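Local coordinates for protein profilin-2 (Mus musculus, PDB 2V8F) that binds actin and the proline-rich stretches of partners such as the formin mDia1 and VASP, probably linking them to actin filament assembly, at residues 87-101 and 113-125. Residues are numbered along the deposited sequence; the frame is centred on the assembly and turned at random.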
loop_
_atom_site.group_PDB
_atom_site.type_symbol
_atom_site.label_atom_id
_atom_site.label_comp_id
_atom_site.label_asym_id
_atom_site.label_seq_id
_atom_site.Cartn_x
_atom_site.Cartn_y
_atom_site.Cartn_z
ATOM N N ASP A 87 -15.501 16.170 -4.104
ATOM C CA ASP A 87 -14.211 16.705 -3.734
ATOM C C ASP A 87 -14.325 17.438 -2.414
ATOM O O ASP A 87 -15.215 18.261 -2.191
ATOM C CB ASP A 87 -13.717 17.587 -4.872
ATOM C CG ASP A 87 -13.721 16.795 -6.182
ATOM O OD1 ASP A 87 -12.940 15.823 -6.268
ATOM O OD2 ASP A 87 -14.482 17.201 -7.113
ATOM N N ILE A 88 -13.369 17.093 -1.535
ATOM C CA ILE A 88 -13.348 17.592 -0.175
ATOM C C ILE A 88 -11.960 18.127 0.166
ATOM O O ILE A 88 -10.981 17.756 -0.494
ATOM C CB ILE A 88 -13.763 16.425 0.756
ATOM C CG1 ILE A 88 -15.255 16.104 0.591
ATOM C CG2 ILE A 88 -13.434 16.618 2.217
ATOM C CD1 ILE A 88 -15.722 14.780 1.143
ATOM N N ARG A 89 -11.841 18.930 1.195
ATOM C CA ARG A 89 -10.500 19.373 1.641
ATOM C C ARG A 89 -10.492 19.446 3.148
ATOM O O ARG A 89 -11.456 19.914 3.744
ATOM C CB ARG A 89 -10.121 20.722 1.045
ATOM C CG ARG A 89 -8.703 21.136 1.329
ATOM C CD ARG A 89 -8.255 22.366 0.528
ATOM N NE ARG A 89 -8.913 22.418 -0.743
ATOM C CZ ARG A 89 -9.677 23.317 -1.313
ATOM N NH1 ARG A 89 -9.978 24.438 -0.712
ATOM N NH2 ARG A 89 -10.144 23.032 -2.521
ATOM N N THR A 90 -9.420 18.948 3.778
ATOM C CA THR A 90 -9.378 19.113 5.239
ATOM C C THR A 90 -9.280 20.589 5.570
ATOM O O THR A 90 -8.750 21.395 4.784
ATOM C CB THR A 90 -8.218 18.314 5.854
ATOM O OG1 THR A 90 -6.943 18.791 5.397
ATOM C CG2 THR A 90 -8.380 16.842 5.465
ATOM N N LYS A 91 -9.773 20.953 6.751
ATOM C CA LYS A 91 -9.530 22.287 7.355
ATOM C C LYS A 91 -8.242 22.360 8.162
ATOM O O LYS A 91 -7.875 21.451 8.811
ATOM C CB LYS A 91 -10.719 22.760 8.202
ATOM C CG LYS A 91 -12.080 22.827 7.484
ATOM C CD LYS A 91 -13.157 23.586 8.232
ATOM C CE LYS A 91 -14.590 23.529 7.699
ATOM N NZ LYS A 91 -15.636 23.813 8.764
ATOM N N SER A 92 -7.553 23.488 8.059
ATOM C CA SER A 92 -6.284 23.694 8.732
ATOM C C SER A 92 -6.494 24.173 10.155
ATOM O O SER A 92 -6.984 25.188 10.372
ATOM C CB SER A 92 -5.433 24.623 7.882
ATOM O OG SER A 92 -4.388 25.220 8.579
ATOM N N GLN A 93 -6.207 23.337 11.115
ATOM C CA GLN A 93 -6.664 23.580 12.469
ATOM C C GLN A 93 -5.942 24.819 12.934
ATOM O O GLN A 93 -6.515 25.697 13.566
ATOM C CB GLN A 93 -6.347 22.380 13.377
ATOM C CG GLN A 93 -7.500 21.452 13.773
ATOM C CD GLN A 93 -7.306 20.770 15.169
ATOM O OE1 GLN A 93 -8.200 20.802 16.023
ATOM N NE2 GLN A 93 -6.144 20.143 15.370
ATOM N N GLY A 94 -4.682 24.912 12.540
ATOM C CA GLY A 94 -4.010 26.169 12.501
ATOM C C GLY A 94 -3.625 26.665 11.133
ATOM O O GLY A 94 -4.267 27.561 10.567
ATOM N N GLY A 95 -2.482 26.169 10.686
ATOM C CA GLY A 95 -1.611 25.462 11.613
ATOM C C GLY A 95 -0.814 24.396 10.914
ATOM O O GLY A 95 0.401 24.294 10.994
ATOM N N GLU A 96 -1.549 23.587 10.189
ATOM C CA GLU A 96 -0.996 22.503 9.436
ATOM C C GLU A 96 -1.490 22.761 8.025
ATOM O O GLU A 96 -2.393 23.505 7.831
ATOM C CB GLU A 96 -1.608 21.228 9.959
ATOM C CG GLU A 96 -3.105 21.206 9.724
ATOM C CD GLU A 96 -3.921 20.324 10.677
ATOM O OE1 GLU A 96 -3.431 19.296 11.170
ATOM O OE2 GLU A 96 -5.095 20.636 10.879
ATOM N N PRO A 97 -0.808 22.208 7.066
ATOM C CA PRO A 97 -1.293 22.067 5.700
ATOM C C PRO A 97 -2.692 21.494 5.627
ATOM O O PRO A 97 -3.145 20.902 6.547
ATOM C CB PRO A 97 -0.306 21.104 5.097
ATOM C CG PRO A 97 0.183 20.375 6.203
ATOM C CD PRO A 97 0.037 21.095 7.453
ATOM N N THR A 98 -3.335 21.755 4.514
ATOM C CA THR A 98 -4.586 21.139 4.125
ATOM C C THR A 98 -4.277 19.981 3.171
ATOM O O THR A 98 -3.215 20.028 2.546
ATOM C CB THR A 98 -5.588 22.101 3.442
ATOM O OG1 THR A 98 -5.048 22.639 2.242
ATOM C CG2 THR A 98 -5.921 23.246 4.383
ATOM N N TYR A 99 -5.192 19.015 3.135
ATOM C CA TYR A 99 -5.067 17.895 2.245
ATOM C C TYR A 99 -6.376 17.740 1.477
ATOM O O TYR A 99 -7.431 17.900 2.066
ATOM C CB TYR A 99 -4.783 16.571 2.963
ATOM C CG TYR A 99 -3.559 16.774 3.841
ATOM C CD1 TYR A 99 -2.298 16.778 3.273
ATOM C CD2 TYR A 99 -3.664 16.972 5.204
ATOM C CE1 TYR A 99 -1.163 16.966 4.043
ATOM C CE2 TYR A 99 -2.522 17.157 5.955
ATOM C CZ TYR A 99 -1.267 17.159 5.399
ATOM O OH TYR A 99 -0.145 17.337 6.177
ATOM N N ASN A 100 -6.225 17.450 0.195
ATOM C CA ASN A 100 -7.390 17.226 -0.653
ATOM C C ASN A 100 -7.826 15.769 -0.528
ATOM O O ASN A 100 -7.039 14.823 -0.418
ATOM C CB ASN A 100 -7.050 17.600 -2.087
ATOM C CG ASN A 100 -6.677 19.042 -2.205
ATOM O OD1 ASN A 100 -7.449 19.920 -1.740
ATOM N ND2 ASN A 100 -5.521 19.318 -2.819
ATOM N N VAL A 101 -9.153 15.599 -0.569
ATOM C CA VAL A 101 -9.813 14.317 -0.494
ATOM C C VAL A 101 -10.764 14.163 -1.675
ATOM O O VAL A 101 -11.489 15.104 -1.979
ATOM C CB VAL A 101 -10.567 14.229 0.844
ATOM C CG1 VAL A 101 -11.538 13.024 0.859
ATOM C CG2 VAL A 101 -9.633 14.158 2.015
ATOM N N VAL A 113 -9.871 8.765 -1.129
ATOM C CA VAL A 113 -8.431 8.987 -1.225
ATOM C C VAL A 113 -8.118 10.342 -0.621
ATOM O O VAL A 113 -8.856 11.303 -0.801
ATOM C CB VAL A 113 -7.909 8.843 -2.678
ATOM C CG1 VAL A 113 -8.105 7.434 -3.229
ATOM C CG2 VAL A 113 -8.587 9.865 -3.561
ATOM N N MET A 114 -6.979 10.463 0.044
ATOM C CA MET A 114 -6.405 11.700 0.510
ATOM C C MET A 114 -5.028 11.905 -0.093
ATOM O O MET A 114 -4.178 11.038 0.017
ATOM C CB MET A 114 -6.318 11.705 2.046
ATOM C CG MET A 114 -5.787 13.036 2.563
ATOM S SD MET A 114 -5.495 13.035 4.326
ATOM C CE MET A 114 -7.097 12.718 5.021
ATOM N N GLY A 115 -4.838 13.082 -0.718
ATOM C CA GLY A 115 -3.480 13.301 -1.271
ATOM C C GLY A 115 -2.524 13.657 -0.156
ATOM O O GLY A 115 -2.844 14.179 0.900
ATOM N N LYS A 116 -1.254 13.418 -0.475
ATOM C CA LYS A 116 -0.170 13.991 0.323
ATOM C C LYS A 116 -0.185 15.513 0.239
ATOM O O LYS A 116 -0.879 16.144 -0.575
ATOM C CB LYS A 116 1.153 13.411 -0.180
ATOM C CG LYS A 116 1.293 11.911 0.121
ATOM C CD LYS A 116 2.648 11.398 -0.254
ATOM C CE LYS A 116 2.828 9.936 -0.011
ATOM N NZ LYS A 116 4.095 9.347 -0.501
ATOM N N GLU A 117 0.612 16.108 1.117
ATOM C CA GLU A 117 0.736 17.558 1.079
ATOM C C GLU A 117 1.159 18.009 -0.316
ATOM O O GLU A 117 2.093 17.467 -0.920
ATOM C CB GLU A 117 1.770 18.019 2.108
ATOM C CG GLU A 117 1.834 19.518 2.331
ATOM C CD GLU A 117 2.878 19.952 3.339
ATOM O OE1 GLU A 117 3.334 19.122 4.155
ATOM O OE2 GLU A 117 3.230 21.161 3.298
ATOM N N GLY A 118 0.415 18.990 -0.809
ATOM C CA GLY A 118 0.671 19.614 -2.101
ATOM C C GLY A 118 0.100 18.889 -3.284
ATOM O O GLY A 118 0.178 19.352 -4.431
ATOM N N VAL A 119 -0.527 17.748 -3.087
ATOM C CA VAL A 119 -1.136 17.020 -4.175
ATOM C C VAL A 119 -2.523 17.583 -4.437
ATOM O O VAL A 119 -3.348 17.675 -3.539
ATOM C CB VAL A 119 -1.205 15.497 -3.821
ATOM C CG1 VAL A 119 -2.067 14.757 -4.808
ATOM C CG2 VAL A 119 0.209 14.945 -3.739
ATOM N N HIS A 120 -2.762 18.012 -5.662
ATOM C CA HIS A 120 -3.998 18.710 -5.996
ATOM C C HIS A 120 -5.134 17.726 -6.209
ATOM O O HIS A 120 -4.917 16.544 -6.371
ATOM C CB HIS A 120 -3.763 19.619 -7.210
ATOM C CG HIS A 120 -2.673 20.606 -6.989
ATOM N ND1 HIS A 120 -2.669 21.406 -5.882
ATOM C CD2 HIS A 120 -1.579 20.913 -7.715
ATOM C CE1 HIS A 120 -1.605 22.177 -5.936
ATOM N NE2 HIS A 120 -0.921 21.898 -7.048
ATOM N N GLY A 121 -6.351 18.275 -6.224
ATOM C CA GLY A 121 -7.527 17.443 -6.290
ATOM C C GLY A 121 -7.975 16.844 -7.587
ATOM O O GLY A 121 -8.826 15.933 -7.542
ATOM N N GLY A 122 -7.498 17.311 -8.734
ATOM C CA GLY A 122 -7.904 16.755 -10.007
ATOM C C GLY A 122 -7.529 15.296 -10.196
ATOM O O GLY A 122 -8.381 14.481 -10.557
ATOM N N GLY A 123 -6.254 14.986 -9.957
ATOM C CA GLY A 123 -5.708 13.644 -10.057
ATOM C C GLY A 123 -6.383 12.706 -9.063
ATOM O O GLY A 123 -6.675 11.544 -9.327
ATOM N N LEU A 124 -6.640 13.245 -7.878
ATOM C CA LEU A 124 -7.329 12.440 -6.881
ATOM C C LEU A 124 -8.740 12.109 -7.326
ATOM O O LEU A 124 -9.199 10.976 -7.135
ATOM C CB LEU A 124 -7.361 13.177 -5.578
ATOM C CG LEU A 124 -6.034 13.473 -4.918
ATOM C CD1 LEU A 124 -6.229 14.352 -3.684
ATOM C CD2 LEU A 124 -5.242 12.249 -4.510
ATOM N N ASN A 125 -9.433 13.087 -7.925
ATOM C CA ASN A 125 -10.782 12.858 -8.417
ATOM C C ASN A 125 -10.782 11.772 -9.462
ATOM O O ASN A 125 -11.624 10.874 -9.426
ATOM C CB ASN A 125 -11.367 14.184 -8.952
ATOM C CG ASN A 125 -12.809 13.972 -9.401
ATOM O OD1 ASN A 125 -13.066 13.502 -10.510
ATOM N ND2 ASN A 125 -13.719 14.323 -8.490
HETATM O O HOH W 1 -10.400 15.876 -5.182
HETATM O O HOH W 2 -2.701 20.028 -0.762
HETATM O O HOH W 3 -3.559 16.943 -0.911
#
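D87 meets N125 in the N-terminal part of helix 121-137: N125 ND2 gives D87 OD1 a 2.8 Å hydrogen bond on the syn side, although carboxylate and amide planes stand 48° apart. The other oxygen, OD2, forms a salt bridge with R75 on strand 69-77, while T85 takes a second bond from N125 ND2. Further on, P97 lays CB against the extended chain of E117, 3.8 Å from its CD, the two side chains crossing at about a right angle. With CG anti to its carbonyl carbon (chi1 -54°), Y99 turns the CD1/CE1 edge of its ring to the backbone of K116 and E117, CE1 lying 3.5 Å from E117 N; M114 SD lies obliquely off the ring, a Met-aromatic contact. N100 is gripped through backbone and amide alike. Its O accepts from G115 N at 2.8 Å, its ND2 gives V119 O a bond of the same length, and its OD1 takes R89 NE almost end-on; with both ends held, the amide's rotation is fixed. A water joins N100 N to K116 O and V119 O, and L124 CD1 packs on N100 CB at 3.7 Å. V101 then pairs with M114, antiparallel and non-hydrogen-bonded, CG2 against CG at 4.0 Å. Beyond this bridge a backbone bond, the N100 amide and a water hold the type II turn to strand 100-105, while N125 ties the helix to strand 85-90.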